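PDB 4FN7: enoyl-CoA hydratase/isomerase family protein from Mycobacterium tuberculosis, which probably acts as an enoyl-CoA hydratase or isomerase of the crotonase superfamily, working on unsaturated acyl-CoA thioesters in lipid metabolism. Local coordinates for residues M107-L112 and A172-E177; E143-R148 and Q156-A161. One frame throughout, in Å; residues are numbered along the deposited sequence.

Contact 1 of 2, residues M107-L112 and A172-E177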
loop_
_atom_site.group_PDB
_atom_site.type_symbol
_atom_site.label_atom_id
_atom_site.label_comp_id
_atom_site.label_asym_id
_atom_site.label_seq_id
_atom_site.Cartn_x
_atom_site.Cartn_y
_atom_site.Cartn_z
ATOM N N MET A 107 6.885 15.501 13.469
ATOM C CA MET A 107 6.562 14.593 14.578
ATOM C C MET A 107 5.066 14.608 14.932
ATOM O O MET A 107 4.547 13.622 15.453
ATOM C CB MET A 107 7.408 14.895 15.821
ATOM C CG MET A 107 7.234 13.886 16.965
ATOM S SD MET A 107 7.825 12.207 16.604
ATOM C CE MET A 107 6.456 11.227 17.219
ATOM N N GLY A 108 4.384 15.720 14.677
ATOM C CA GLY A 108 2.942 15.758 14.836
ATOM C C GLY A 108 2.244 14.775 13.907
ATOM O O GLY A 108 1.306 14.087 14.314
ATOM N N ALA A 109 2.681 14.713 12.653
ATOM C CA ALA A 109 2.135 13.734 11.717
ATOM C C ALA A 109 2.520 12.310 12.113
ATOM O O ALA A 109 1.731 11.383 11.937
ATOM C CB ALA A 109 2.600 14.024 10.294
ATOM N N PHE A 110 3.726 12.128 12.646
ATOM C CA PHE A 110 4.157 10.791 13.060
ATOM C C PHE A 110 3.329 10.322 14.257
ATOM O O PHE A 110 2.897 9.174 14.300
ATOM C CB PHE A 110 5.657 10.752 13.384
ATOM C CG PHE A 110 6.524 11.364 12.312
ATOM C CD1 PHE A 110 6.134 11.343 10.981
ATOM C CD2 PHE A 110 7.717 11.980 12.645
ATOM C CE1 PHE A 110 6.927 11.934 9.996
ATOM C CE2 PHE A 110 8.512 12.576 11.669
ATOM C CZ PHE A 110 8.113 12.549 10.344
ATOM N N LEU A 111 3.105 11.212 15.217
ATOM C CA LEU A 111 2.240 10.894 16.350
ATOM C C LEU A 111 0.830 10.536 15.870
ATOM O O LEU A 111 0.236 9.534 16.300
ATOM C CB LEU A 111 2.194 12.084 17.308
ATOM C CG LEU A 111 1.259 11.954 18.509
ATOM C CD1 LEU A 111 1.660 10.773 19.357
ATOM C CD2 LEU A 111 1.272 13.227 19.338
ATOM N N LEU A 112 0.279 11.361 14.990
ATOM C CA LEU A 112 -1.054 11.120 14.453
ATOM C C LEU A 112 -1.142 9.705 13.868
ATOM O O LEU A 112 -2.141 9.000 14.040
ATOM C CB LEU A 112 -1.369 12.155 13.368
ATOM C CG LEU A 112 -2.721 12.050 12.664
ATOM C CD1 LEU A 112 -3.851 12.287 13.642
ATOM C CD2 LEU A 112 -2.788 13.038 11.506
ATOM N N ALA A 172 -4.403 8.736 0.895
ATOM C CA ALA A 172 -2.998 8.445 1.161
ATOM C C ALA A 172 -2.798 7.523 2.356
ATOM O O ALA A 172 -1.794 6.822 2.432
ATOM C CB ALA A 172 -2.228 9.734 1.387
ATOM N N GLY A 173 -3.727 7.559 3.310
ATOM C CA GLY A 173 -3.553 6.822 4.548
ATOM C C GLY A 173 -2.955 7.635 5.686
ATOM O O GLY A 173 -2.424 7.064 6.637
ATOM N N PHE A 174 -3.036 8.961 5.599
ATOM C CA PHE A 174 -2.647 9.824 6.718
ATOM C C PHE A 174 -3.785 10.040 7.725
ATOM O O PHE A 174 -3.545 10.472 8.849
ATOM C CB PHE A 174 -2.132 11.177 6.219
ATOM C CG PHE A 174 -0.636 11.359 6.335
ATOM C CD1 PHE A 174 0.065 10.906 7.443
ATOM C CD2 PHE A 174 0.067 12.003 5.330
ATOM C CE1 PHE A 174 1.444 11.097 7.542
ATOM C CE2 PHE A 174 1.437 12.199 5.429
ATOM C CZ PHE A 174 2.123 11.752 6.533
ATOM N N ILE A 175 -5.020 9.760 7.310
ATOM C CA ILE A 175 -6.166 9.806 8.217
ATOM C C ILE A 175 -7.172 8.759 7.785
ATOM O O ILE A 175 -7.097 8.240 6.668
ATOM C CB ILE A 175 -6.874 11.173 8.244
ATOM C CG1 ILE A 175 -7.428 11.527 6.864
ATOM C CG2 ILE A 175 -5.953 12.248 8.756
ATOM C CD1 ILE A 175 -8.312 12.735 6.882
ATOM N N ASP A 176 -8.098 8.416 8.683
ATOM C CA ASP A 176 -9.095 7.380 8.398
ATOM C C ASP A 176 -10.505 7.920 8.216
ATOM O O ASP A 176 -11.362 7.242 7.649
ATOM C CB ASP A 176 -9.123 6.332 9.507
ATOM C CG ASP A 176 -7.766 5.763 9.782
ATOM O OD1 ASP A 176 -7.242 5.035 8.909
ATOM O OD2 ASP A 176 -7.225 6.058 10.863
ATOM N N GLU A 177 -10.754 9.124 8.715
ATOM C CA GLU A 177 -12.103 9.667 8.686
ATOM C C GLU A 177 -12.069 11.184 8.674
ATOM O O GLU A 177 -11.256 11.804 9.359
ATOM C CB GLU A 177 -12.919 9.176 9.896
ATOM C CG GLU A 177 -14.332 9.757 9.965
ATOM C CD GLU A 177 -15.172 9.200 11.115
ATOM O OE1 GLU A 177 -14.691 8.319 11.859
ATOM O OE2 GLU A 177 -16.327 9.653 11.273
#

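Contact 2 of 2, residues E143-R148 and Q156-A161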
loop_
_atom_site.group_PDB
_atom_site.type_symbol
_atom_site.label_atom_id
_atom_site.label_comp_id
_atom_site.label_asym_id
_atom_site.label_seq_id
_atom_site.Cartn_x
_atom_site.Cartn_y
_atom_site.Cartn_z
ATOM N N GLU A 143 9.613 4.550 9.132
ATOM C CA GLU A 143 8.901 3.309 9.421
ATOM C C GLU A 143 7.467 3.571 9.892
ATOM O O GLU A 143 6.543 2.835 9.534
ATOM C CB GLU A 143 9.684 2.483 10.436
ATOM C CG GLU A 143 11.041 2.025 9.903
ATOM C CD GLU A 143 10.928 0.989 8.785
ATOM O OE1 GLU A 143 9.870 0.334 8.671
ATOM O OE2 GLU A 143 11.900 0.821 8.018
ATOM N N ILE A 144 7.281 4.628 10.680
ATOM C CA ILE A 144 5.939 5.011 11.118
ATOM C C ILE A 144 5.078 5.349 9.901
ATOM O O ILE A 144 3.951 4.875 9.770
ATOM C CB ILE A 144 5.988 6.193 12.106
ATOM C CG1 ILE A 144 6.650 5.737 13.410
ATOM C CG2 ILE A 144 4.586 6.715 12.383
ATOM C CD1 ILE A 144 7.090 6.874 14.302
ATOM N N MET A 145 5.611 6.158 8.993
ATOM C CA MET A 145 4.842 6.537 7.812
ATOM C C MET A 145 4.600 5.357 6.886
ATOM O O MET A 145 3.509 5.213 6.321
ATOM C CB MET A 145 5.517 7.680 7.060
ATOM C CG MET A 145 5.235 9.013 7.706
ATOM S SD MET A 145 5.909 10.375 6.768
ATOM C CE MET A 145 7.572 10.025 7.022
ATOM N N LYS A 146 5.614 4.509 6.750
ATOM C CA LYS A 146 5.532 3.367 5.851
ATOM C C LYS A 146 4.415 2.414 6.284
ATOM O O LYS A 146 3.822 1.727 5.462
ATOM C CB LYS A 146 6.864 2.621 5.814
ATOM C CG LYS A 146 7.001 1.684 4.628
ATOM C CD LYS A 146 8.175 0.721 4.792
ATOM C CE LYS A 146 9.492 1.441 4.945
ATOM N NZ LYS A 146 10.597 0.450 5.092
ATOM N N LEU A 147 4.138 2.381 7.583
ATOM C CA LEU A 147 3.115 1.507 8.137
ATOM C C LEU A 147 1.707 1.921 7.713
ATOM O O LEU A 147 0.795 1.095 7.708
ATOM C CB LEU A 147 3.235 1.489 9.663
ATOM C CG LEU A 147 2.269 0.593 10.438
ATOM C CD1 LEU A 147 2.481 -0.873 10.078
ATOM C CD2 LEU A 147 2.460 0.801 11.929
ATOM N N ARG A 148 1.525 3.191 7.357
ATOM C CA ARG A 148 0.178 3.719 7.122
ATOM C C ARG A 148 -0.077 4.230 5.698
ATOM O O ARG A 148 -1.208 4.186 5.219
ATOM C CB ARG A 148 -0.174 4.838 8.121
ATOM C CG ARG A 148 -0.044 4.481 9.604
ATOM C CD ARG A 148 -0.810 3.229 9.975
ATOM N NE ARG A 148 -2.247 3.390 10.177
ATOM C CZ ARG A 148 -2.795 3.735 11.341
ATOM N NH1 ARG A 148 -4.116 3.789 11.479
ATOM N NH2 ARG A 148 -2.018 4.032 12.368
ATOM N N GLN A 156 5.958 10.316 -1.926
ATOM C CA GLN A 156 5.822 11.767 -2.025
ATOM C C GLN A 156 5.887 12.448 -0.665
ATOM O O GLN A 156 6.404 13.562 -0.548
ATOM C CB GLN A 156 4.532 12.144 -2.739
ATOM C CG GLN A 156 4.467 11.562 -4.142
ATOM C CD GLN A 156 3.795 12.491 -5.124
ATOM O OE1 GLN A 156 2.678 12.942 -4.889
ATOM N NE2 GLN A 156 4.480 12.796 -6.229
ATOM N N ALA A 157 5.359 11.782 0.364
ATOM C CA ALA A 157 5.333 12.361 1.709
ATOM C C ALA A 157 6.739 12.560 2.240
ATOM O O ALA A 157 7.005 13.480 3.019
ATOM C CB ALA A 157 4.549 11.461 2.653
ATOM N N THR A 158 7.631 11.670 1.830
ATOM C CA THR A 158 8.987 11.663 2.356
ATOM C C THR A 158 9.918 12.565 1.533
ATOM O O THR A 158 10.249 13.669 1.965
ATOM C CB THR A 158 9.522 10.223 2.501
ATOM O OG1 THR A 158 9.473 9.550 1.235
ATOM C CG2 THR A 158 8.668 9.445 3.510
ATOM N N GLY A 159 10.299 12.120 0.338
ATOM C CA GLY A 159 11.249 12.858 -0.482
ATOM C C GLY A 159 10.763 14.214 -0.962
ATOM O O GLY A 159 11.572 15.113 -1.218
ATOM N N LEU A 160 9.452 14.384 -1.100
ATOM C CA LEU A 160 8.920 15.647 -1.613
ATOM C C LEU A 160 8.197 16.479 -0.558
ATOM O O LEU A 160 7.649 17.530 -0.876
ATOM C CB LEU A 160 7.989 15.407 -2.801
ATOM C CG LEU A 160 8.612 14.729 -4.027
ATOM C CD1 LEU A 160 7.554 14.537 -5.090
ATOM C CD2 LEU A 160 9.809 15.526 -4.581
ATOM N N ALA A 161 8.177 16.006 0.689
ATOM C CA ALA A 161 7.520 16.733 1.778
ATOM C C ALA A 161 6.094 17.125 1.395
ATOM O O ALA A 161 5.636 18.225 1.699
ATOM C CB ALA A 161 8.340 17.967 2.160
#

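Contact 1 of 2, residues M107-L112 and A172-E177
Ala109 and Phe174 bring the two backbones to their nearest approach, 7.9 Å between their CA atoms, where helix 107-112 faces the loop between helix 166-172 and strand 177-178. Both elements belong to the crotonase-like fold and pack together in the interior of the chain. The helix offers two side chains from successive turns, Ala109 and Leu112. Both CB atoms point at the loop. Phe174 sends its ring alongside the helix. Its CE1 lies 4.2 Å from Ala109 CB, and the methyl approaches the ring obliquely. The chi1 of Phe174 is -107°, well off a staggered value, and this turn brings the ring end nearer the helix than the CB direction alone would. Leu112 reaches across with one branch. With chi1 at 179° its side chain stretches away from its own backbone N, and CD2 comes to 3.8 Å from the carbonyl O of Phe174. Just before Phe174 the chain turns at Gly173, whose phi is 95°. This glycine is the C-prime residue of a Schellman motif that ends helix 166-172. Ile126 on strand 126-127 touches Ala109, Leu112 and Phe174, and Met145 also packs on Phe174. Past the apolar part, Asp176 pairs with Arg118 and Glu177 with Arg187. The chemistry is thus divided. Helix and loop meet through buried methyls and one ring, held by shape and dispersion. The charges of Asp176 and Glu177 are instead met by arginines outside both segments, where the loop runs into strand 177-178.

Contact 2 of 2, residues E143-R148 and Q156-A161
Two consecutive helices of the crotonase fold, 139-148 and 151-159, meet here after a short connection that turns the chain back. The contact is small and fully buried. Met145 from the first helix faces Ala157 and Thr158 from the second, and the CA atoms of Met145 and Ala157 are 8.5 Å apart. The CB of each of the three points toward the other helix. From segment 143-148, Met145 alone makes the contact. Its chain bends at chi3 (-68°). The bend swings the terminal methyl over to Thr158, where CE meets CG2 at 3.7 Å. The side chains of Met145 and Thr158 run antiparallel past one another. The sulfur makes a looser contact, with SD 4.5 Å from Ala157 CB.

Thr158 keeps its two branches apart in role. CG2 takes the apolar side, while a chi1 of 57° turns OG1 back over its own helix. There the hydroxyl is hydrogen-bonded to the carbonyl O of Tyr154, and also to that of Gln155. The buried polar atom is therefore satisfied without a partner on Met145's helix. Helix 151-159 also borders the trimer interface. Gln156 NE2 bonds to His117 ND1 and Asp116 O of a neighbouring subunit, and Gly159 O to His203 ND1 of that subunit. A salt bridge between Glu143 and Lys146 lies within helix 139-148 and takes no part across the contact. In it Lys146 NZ lies 3.2 Å from Glu143 OE2 and meets it from above the carboxylate plane, 39° out of it.

In the fold
From the N terminus, the chain first passes through strands and helices up to strand 103-105 and reaches helix 107-112. Contact 1 opens there and closes a long loop at 172-177, which runs into strand 177-178, outermost in the main sheet of this chain. Contact 2 falls within that loop. It closes a much shorter one, joining helices 139-148 and 151-159. The two contacts lie about 10 Å apart, centre to centre, and touch directly. Met145 CE packs 3.6 Å from Phe110 CE1, and Arg148 CB lies 3.5 Å from Gly173 O. Helix 139-148 is thus shared ground between them. Both contacts also reach a second subunit, so this region links the core of the chain to the trimer.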